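Local coordinates for uncharacterized conserved protein (Staphylococcus epidermidis, PDB 3FRM), which is of unknown function but contains a GNAT-family domain, and may therefore transfer an acyl group from a coenzyme A thioester, at residues K55-Q60 and Y70-S75; L93-G98 and I249-I254; R117-Q122 and G205-A210. All blocks are in the same frame, centred on the assembly; numbering follows the deposited sequence.

Interaction 1 (K55-Q60 and Y70-S75); sequences KDIEVQ and YHLSFS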
# COMPACT_ATOMS: atom_id res chain seq x y z
N LYS A 55 -2.90 -2.11 32.23
CA LYS A 55 -2.63 -3.31 32.99
C LYS A 55 -1.95 -4.35 32.12
O LYS A 55 -1.02 -4.98 32.58
CB LYS A 55 -3.92 -3.85 33.61
CG LYS A 55 -4.35 -3.12 34.88
CD LYS A 55 -5.81 -3.30 35.18
CE LYS A 55 -6.24 -2.27 36.21
NZ LYS A 55 -7.73 -1.96 36.12
N ASP A 56 -2.36 -4.46 30.85
CA ASP A 56 -1.82 -5.47 29.95
C ASP A 56 -0.41 -5.07 29.52
O ASP A 56 0.48 -5.92 29.30
CB ASP A 56 -2.72 -5.64 28.73
CG ASP A 56 -4.13 -6.14 29.08
OD1 ASP A 56 -4.36 -6.71 30.17
OD2 ASP A 56 -5.04 -5.99 28.23
N ILE A 57 -0.17 -3.77 29.43
CA ILE A 57 1.20 -3.28 29.23
C ILE A 57 2.13 -3.78 30.28
O ILE A 57 3.27 -4.14 29.97
CB ILE A 57 1.26 -1.76 29.19
CG1 ILE A 57 1.04 -1.32 27.76
CG2 ILE A 57 2.64 -1.24 29.62
CD1 ILE A 57 0.33 -0.01 27.66
N GLU A 58 1.65 -3.80 31.52
CA GLU A 58 2.53 -4.10 32.66
C GLU A 58 2.91 -5.57 32.70
O GLU A 58 4.05 -5.89 32.74
CB GLU A 58 1.90 -3.65 33.97
CG GLU A 58 1.85 -2.14 34.16
CD GLU A 58 3.23 -1.49 33.93
OE1 GLU A 58 4.23 -1.87 34.60
OE2 GLU A 58 3.30 -0.59 33.06
N VAL A 59 1.91 -6.45 32.64
CA VAL A 59 2.08 -7.86 32.34
C VAL A 59 3.05 -8.12 31.22
O VAL A 59 4.02 -8.82 31.45
CB VAL A 59 0.74 -8.61 32.00
CG1 VAL A 59 0.99 -10.12 31.99
CG2 VAL A 59 -0.28 -8.31 33.04
N GLN A 60 2.84 -7.54 30.04
CA GLN A 60 3.70 -7.88 28.87
C GLN A 60 5.09 -7.39 29.10
O GLN A 60 6.04 -8.12 28.79
CB GLN A 60 3.21 -7.32 27.54
CG GLN A 60 3.84 -8.05 26.36
CD GLN A 60 3.49 -7.45 25.02
OE1 GLN A 60 4.24 -6.67 24.49
NE2 GLN A 60 2.35 -7.80 24.48
N TYR A 70 12.71 -6.90 24.39
CA TYR A 70 12.77 -5.49 24.81
C TYR A 70 11.74 -4.61 24.14
O TYR A 70 11.78 -3.38 24.30
CB TYR A 70 14.18 -4.89 24.63
CG TYR A 70 15.25 -5.72 25.32
CD1 TYR A 70 15.30 -5.80 26.72
CD2 TYR A 70 16.20 -6.42 24.57
CE1 TYR A 70 16.25 -6.55 27.35
CE2 TYR A 70 17.17 -7.17 25.18
CZ TYR A 70 17.19 -7.23 26.58
OH TYR A 70 18.13 -8.00 27.17
N HIS A 71 10.78 -5.22 23.45
CA HIS A 71 9.78 -4.47 22.74
C HIS A 71 8.41 -4.74 23.37
O HIS A 71 8.28 -5.56 24.27
CB HIS A 71 9.79 -4.98 21.32
CG HIS A 71 9.28 -6.37 21.20
ND1 HIS A 71 10.08 -7.47 21.43
CD2 HIS A 71 8.03 -6.85 20.94
CE1 HIS A 71 9.35 -8.57 21.27
NE2 HIS A 71 8.10 -8.22 20.97
N LEU A 72 7.36 -4.10 22.82
CA LEU A 72 6.01 -4.33 23.24
C LEU A 72 5.12 -4.38 21.99
O LEU A 72 5.32 -3.59 21.08
CB LEU A 72 5.53 -3.20 24.15
CG LEU A 72 6.10 -2.90 25.51
CD1 LEU A 72 5.12 -1.94 26.24
CD2 LEU A 72 6.25 -4.18 26.30
N SER A 73 4.13 -5.27 21.97
CA SER A 73 3.28 -5.31 20.82
C SER A 73 1.91 -5.99 21.01
O SER A 73 1.79 -6.94 21.75
CB SER A 73 4.06 -5.90 19.66
OG SER A 73 4.22 -7.27 19.81
N PHE A 74 0.90 -5.49 20.31
CA PHE A 74 -0.44 -5.98 20.41
C PHE A 74 -1.09 -5.88 19.06
O PHE A 74 -0.79 -4.97 18.29
CB PHE A 74 -1.25 -5.11 21.40
CG PHE A 74 -0.56 -4.92 22.77
CD1 PHE A 74 -0.94 -5.68 23.86
CD2 PHE A 74 0.48 -4.01 22.94
CE1 PHE A 74 -0.31 -5.51 25.12
CE2 PHE A 74 1.12 -3.86 24.19
CZ PHE A 74 0.72 -4.60 25.27
N SER A 75 -1.97 -6.84 18.78
CA SER A 75 -2.94 -6.79 17.70
C SER A 75 -4.27 -6.64 18.34
O SER A 75 -4.48 -7.22 19.39
CB SER A 75 -3.03 -8.12 16.99
OG SER A 75 -1.82 -8.34 16.42
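The beta-alpha-beta unit of strand 41-44, helix 50-66 and strand 72-75 is closed here, where Gln-60 and Ile-57 of the helix meet Leu-72, Ser-73 and Phe-74 of the returning strand. Gln-60 contributes the largest share of the buried surface. With CG anti to the backbone N (chi1 -161°) and the chain extended beyond it, the amide reaches the strand backbone. There OE1 accepts the N-H of Ser-73 (N to OE1 2.9 Å), which lies in the carbonyl plane on a lone pair. At the other end Gln-60 NE2 is placed to donate to Ser-73 O at 2.9 Å; this bond is less certain because NE2 crowds another atom of the model. If both bonds hold, they fix the rotation of the amide. The amide also lies almost flat against the Phe-74 ring, the two planes being 17° apart, and NE2 as modelled is over one face near the rim. Ile-57 adds apolar contacts, its CG1 lying 4.1 Å from Phe-74 CZ and its CG2 4.3 Å from Leu-72 CD1. Asp-56 meets the ring edge through its backbone O, while its carboxylate binds Tyr-44 and Arg-24. Around this buried contact, Trp-42 of strand 41-44 and Trp-53 of the same helix meet the Phe-74 ring edge-to-face, and strand 241-251 bonds to strand 72-75 as its antiparallel neighbour.

Interaction 2 (L93-G98 and I249-I254); sequences LGFQIG and ILKENI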
# COMPACT_ATOMS: atom_id res chain seq x y z
N LEU A 93 2.24 6.91 24.54
CA LEU A 93 3.26 6.00 25.06
C LEU A 93 4.33 5.63 23.99
O LEU A 93 5.22 4.80 24.21
CB LEU A 93 2.58 4.78 25.70
CG LEU A 93 1.81 5.08 27.01
CD1 LEU A 93 1.22 3.79 27.48
CD2 LEU A 93 2.70 5.71 28.15
N GLY A 94 4.24 6.28 22.83
CA GLY A 94 5.24 6.17 21.82
C GLY A 94 5.18 4.86 21.04
O GLY A 94 6.25 4.27 20.76
N PHE A 95 3.97 4.38 20.73
CA PHE A 95 3.79 3.17 19.88
C PHE A 95 3.67 3.57 18.43
O PHE A 95 3.24 4.66 18.15
CB PHE A 95 2.49 2.40 20.24
CG PHE A 95 2.63 1.47 21.41
CD1 PHE A 95 2.80 0.11 21.20
CD2 PHE A 95 2.69 1.98 22.72
CE1 PHE A 95 2.98 -0.76 22.28
CE2 PHE A 95 2.88 1.12 23.85
CZ PHE A 95 3.01 -0.26 23.63
N GLN A 96 4.07 2.68 17.52
CA GLN A 96 3.75 2.79 16.12
C GLN A 96 2.42 2.08 15.87
O GLN A 96 2.23 0.93 16.30
CB GLN A 96 4.79 2.05 15.30
CG GLN A 96 6.28 2.31 15.56
CD GLN A 96 7.17 1.20 14.91
OE1 GLN A 96 6.75 0.53 13.93
NE2 GLN A 96 8.38 0.98 15.46
N ILE A 97 1.52 2.71 15.12
CA ILE A 97 0.22 2.11 14.81
C ILE A 97 0.22 1.65 13.38
O ILE A 97 0.64 2.40 12.53
CB ILE A 97 -0.88 3.13 14.99
CG1 ILE A 97 -0.78 3.67 16.41
CG2 ILE A 97 -2.26 2.52 14.79
CD1 ILE A 97 -1.91 4.66 16.79
N GLY A 98 -0.25 0.44 13.10
CA GLY A 98 -0.39 0.05 11.72
C GLY A 98 -1.61 -0.84 11.54
O GLY A 98 -2.34 -1.08 12.48
N ILE A 249 0.04 -2.55 17.04
CA ILE A 249 0.95 -1.53 17.49
C ILE A 249 2.23 -2.16 17.94
O ILE A 249 2.20 -3.29 18.40
CB ILE A 249 0.31 -0.71 18.63
CG1 ILE A 249 -0.07 -1.59 19.80
CG2 ILE A 249 -0.98 -0.04 18.11
CD1 ILE A 249 -0.33 -0.76 21.06
N LEU A 250 3.32 -1.39 17.86
CA LEU A 250 4.67 -1.86 18.15
C LEU A 250 5.47 -0.72 18.75
O LEU A 250 5.46 0.40 18.22
CB LEU A 250 5.37 -2.33 16.84
CG LEU A 250 6.86 -2.76 16.90
CD1 LEU A 250 7.07 -3.90 17.91
CD2 LEU A 250 7.32 -3.25 15.50
N LYS A 251 6.15 -1.00 19.86
CA LYS A 251 7.16 -0.14 20.44
C LYS A 251 8.43 -0.97 20.49
O LYS A 251 8.49 -1.96 21.19
CB LYS A 251 6.81 0.30 21.85
CG LYS A 251 7.73 1.39 22.38
CD LYS A 251 7.24 1.86 23.74
CE LYS A 251 8.11 2.97 24.32
NZ LYS A 251 7.38 3.66 25.43
N GLU A 252 9.44 -0.56 19.74
CA GLU A 252 10.63 -1.36 19.57
C GLU A 252 11.49 -1.41 20.83
O GLU A 252 12.25 -2.36 21.00
CB GLU A 252 11.42 -0.86 18.38
CG GLU A 252 10.69 -1.10 17.05
CD GLU A 252 11.41 -0.52 15.81
OE1 GLU A 252 10.70 -0.22 14.81
OE2 GLU A 252 12.67 -0.39 15.81
N ASN A 253 11.31 -0.44 21.73
CA ASN A 253 12.08 -0.44 23.00
C ASN A 253 11.30 -0.04 24.24
O ASN A 253 10.86 1.11 24.36
CB ASN A 253 13.31 0.46 22.89
CG ASN A 253 14.25 -0.00 21.79
OD1 ASN A 253 15.00 -1.00 21.93
ND2 ASN A 253 14.19 0.69 20.68
N ILE A 254 11.19 -0.97 25.20
CA ILE A 254 10.55 -0.66 26.48
C ILE A 254 11.22 0.54 27.18
O ILE A 254 12.47 0.65 27.29
CB ILE A 254 10.50 -1.86 27.42
CG1 ILE A 254 9.81 -3.03 26.73
CG2 ILE A 254 9.85 -1.47 28.76
CD1 ILE A 254 9.71 -4.28 27.56
OXT ILE A 254 10.47 1.42 27.68
O HOH W 1 8.95 1.94 18.03
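Gln-96, Ile-249 and Phe-95 bury the most surface where the start of strand 96-105 meets the end of strand 241-251. Gln-96 pairs with Leu-250 as an antiparallel hydrogen-bonded pair: Gln-96 N to Leu-250 O is 2.8 Å and nearly straight, and Leu-250 N returns a bond to Gln-96 O. The extended side chain of Gln-96 runs alongside that of Leu-250 and carries NE2 to Glu-252 OE1 at 2.7 Å, approaching from above the carboxylate plane. A water accepts from both Gln-96 NE2 and Glu-252 N, linking the residue after strand 241-251 to the Gln-96 side chain. The Phe-95 ring has neighbours over both of its faces. Ile-249 takes the crowded position for CG1 (chi1 58°), which sends CD1 tightly over one ring face toward its CD1 rim, 3.3 Å from Phe-95 CD1; Lys-251 CB makes a CH-pi contact over the centre of the opposite face, 4.0 Å from the ring centroid. The rest of the lysine stretches on until NZ donates to Leu-93 O at 2.7 Å. Strand 241-251 lies between strands 72-75 and 96-105, the place usually held by the last strand of a GNAT fold, consistent with a strand exchanged between tandem GNAT-like halves.

Interaction 3 (R117-Q122 and G205-A210); sequences RDVDIQ and GSEIQA. With SO4 (sulfate ion), chain H.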
# COMPACT_ATOMS: atom_id res chain seq x y z
N ARG A 117 6.66 -19.12 -18.65
CA ARG A 117 7.91 -18.38 -18.68
C ARG A 117 9.03 -19.35 -18.32
O ARG A 117 8.78 -20.40 -17.75
CB ARG A 117 7.86 -17.21 -17.73
CG ARG A 117 6.85 -16.16 -18.13
CD ARG A 117 6.31 -15.44 -16.87
NE ARG A 117 5.20 -14.52 -17.18
CZ ARG A 117 3.94 -14.59 -16.72
NH1 ARG A 117 3.52 -15.53 -15.87
NH2 ARG A 117 3.08 -13.66 -17.12
N ASP A 118 10.27 -19.05 -18.72
CA ASP A 118 11.39 -19.83 -18.18
C ASP A 118 11.85 -19.34 -16.78
O ASP A 118 12.73 -18.47 -16.64
CB ASP A 118 12.56 -19.91 -19.14
CG ASP A 118 13.63 -20.88 -18.66
OD1 ASP A 118 14.05 -21.74 -19.44
OD2 ASP A 118 14.04 -20.80 -17.49
N VAL A 119 11.25 -19.93 -15.75
CA VAL A 119 11.56 -19.63 -14.38
C VAL A 119 11.58 -20.97 -13.68
O VAL A 119 10.58 -21.70 -13.66
CB VAL A 119 10.46 -18.75 -13.70
CG1 VAL A 119 10.77 -18.57 -12.25
CG2 VAL A 119 10.30 -17.39 -14.37
N ASP A 120 12.69 -21.32 -13.10
CA ASP A 120 12.77 -22.63 -12.55
C ASP A 120 12.52 -22.46 -11.05
O ASP A 120 13.16 -21.63 -10.42
CB ASP A 120 14.13 -23.23 -12.93
CG ASP A 120 14.54 -24.40 -12.04
OD1 ASP A 120 13.71 -25.32 -11.85
OD2 ASP A 120 15.73 -24.40 -11.58
N ILE A 121 11.56 -23.23 -10.53
CA ILE A 121 11.05 -23.09 -9.14
C ILE A 121 11.29 -24.36 -8.36
O ILE A 121 10.81 -25.42 -8.74
CB ILE A 121 9.53 -22.77 -9.09
CG1 ILE A 121 9.19 -21.58 -10.00
CG2 ILE A 121 9.08 -22.50 -7.63
CD1 ILE A 121 7.68 -21.09 -9.96
N GLN A 122 12.00 -24.23 -7.24
CA GLN A 122 12.47 -25.39 -6.50
C GLN A 122 12.00 -25.30 -5.06
O GLN A 122 11.95 -24.21 -4.49
CB GLN A 122 14.02 -25.49 -6.55
CG GLN A 122 14.61 -25.68 -7.96
CD GLN A 122 16.19 -25.68 -8.03
OE1 GLN A 122 16.92 -25.79 -7.03
NE2 GLN A 122 16.69 -25.53 -9.23
N GLY A 205 6.94 -13.10 -10.35
CA GLY A 205 6.00 -13.24 -9.24
C GLY A 205 4.75 -14.01 -9.70
O GLY A 205 4.22 -14.89 -9.00
N SER A 206 4.24 -13.75 -10.89
CA SER A 206 3.04 -14.51 -11.18
C SER A 206 3.35 -16.03 -11.44
O SER A 206 2.52 -16.87 -11.13
CB SER A 206 2.21 -13.85 -12.26
OG SER A 206 2.79 -14.19 -13.48
N GLU A 207 4.57 -16.37 -11.89
CA GLU A 207 4.94 -17.78 -11.95
C GLU A 207 4.92 -18.41 -10.57
O GLU A 207 4.33 -19.47 -10.39
CB GLU A 207 6.26 -18.04 -12.71
CG GLU A 207 6.14 -17.99 -14.27
CD GLU A 207 5.09 -18.94 -14.90
OE1 GLU A 207 4.62 -18.65 -16.04
OE2 GLU A 207 4.74 -19.98 -14.29
N ILE A 208 5.51 -17.72 -9.60
CA ILE A 208 5.60 -18.23 -8.25
C ILE A 208 4.21 -18.42 -7.68
O ILE A 208 3.93 -19.37 -6.95
CB ILE A 208 6.44 -17.31 -7.34
CG1 ILE A 208 7.92 -17.49 -7.65
CG2 ILE A 208 6.14 -17.55 -5.86
CD1 ILE A 208 8.80 -16.22 -7.32
N GLN A 209 3.32 -17.52 -8.05
CA GLN A 209 2.01 -17.55 -7.50
C GLN A 209 1.24 -18.75 -8.05
O GLN A 209 0.62 -19.48 -7.29
CB GLN A 209 1.33 -16.26 -7.85
CG GLN A 209 0.24 -15.95 -6.92
CD GLN A 209 0.78 -15.37 -5.67
OE1 GLN A 209 1.68 -14.56 -5.72
NE2 GLN A 209 0.23 -15.76 -4.54
N ALA A 210 1.27 -18.94 -9.37
CA ALA A 210 0.60 -20.06 -9.99
C ALA A 210 1.10 -21.40 -9.48
O ALA A 210 0.33 -22.36 -9.40
CB ALA A 210 0.73 -20.00 -11.52
S SO4 H . 4.80 -10.08 -11.85
O1 SO4 H . 3.56 -10.82 -12.08
O2 SO4 H . 4.43 -9.01 -10.94
O3 SO4 H . 5.77 -11.01 -11.30
O4 SO4 H . 5.28 -9.47 -13.09
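Arg-117 and Glu-207 form the polar part of the contact between the approach to strand 120-123 and the first turns of helix 204-216. Their salt bridge is long, 3.3 Å from Arg-117 NH1 to Glu-207 OE1, and the guanidinium and carboxylate planes stand 63° apart. Arg-117 N adds a weak hydrogen bond to the same OE1, which also accepts from Arg-115 N, while OE2 is held by Ser-114 OG. With CG anti to the carbonyl carbon (chi1 -78°), the glutamate sets CG at the edge of the guanidinium, in its plane and 3.6 Å from Arg-117 CD; the bend at chi2 (-56°) turns the carboxylate back toward Arg-117 N and NH1. Arg-117 NH1 has a further acceptor in Leu-113 O.

The van der Waals contacts are fewer. Ile-121 CD1 comes within 3.7 Å of Glu-207 O and makes an apolar contact with Ile-208 CG1 at 4.3 Å, and Val-119 CG2 touches Glu-207 CG at 4.2 Å.

A sulfate, probably from the crystallisation liquor, sits beside the start of the helix. Ser-206 N donates to its O3 at 3.2 Å and weakly to O1, and Gly-205 N makes a weak bond to O3; Gly-203 N and Arg-237 NH1 also bond to it. In GNAT enzymes the backbone N-H groups at this helix start hold the pyrophosphate of acetyl-CoA, so the sulfate probably marks an equivalent anion site.

Ile-208 packs against Ala-169 of strand 165-171 and Phe-193 of strand 188-195, while strand 120-123 forms an outer edge of the sheet within the chain, bonded to strand 165-171.

Overall arrangement
All three contacts reach one long mixed sheet that runs through both halves of the chain. Interactions 1 and 2 touch, with centres about 10 Å apart, because strands 72-75 and 241-251 are sheet neighbours: Phe-74 and Ile-249 share a probable backbone hydrogen bond. Interaction 3 lies across the chain's centre, its own centre about 40 Å from that of interaction 1 and 37 Å from that of interaction 2. Along the sequence interaction 1 closes first; interaction 2 then joins ends 151 residues apart, and interaction 3 lies within that span. The C-terminal strand thus returns to the N-terminal half, joining it to the GNAT half with the probable cofactor-type anion site.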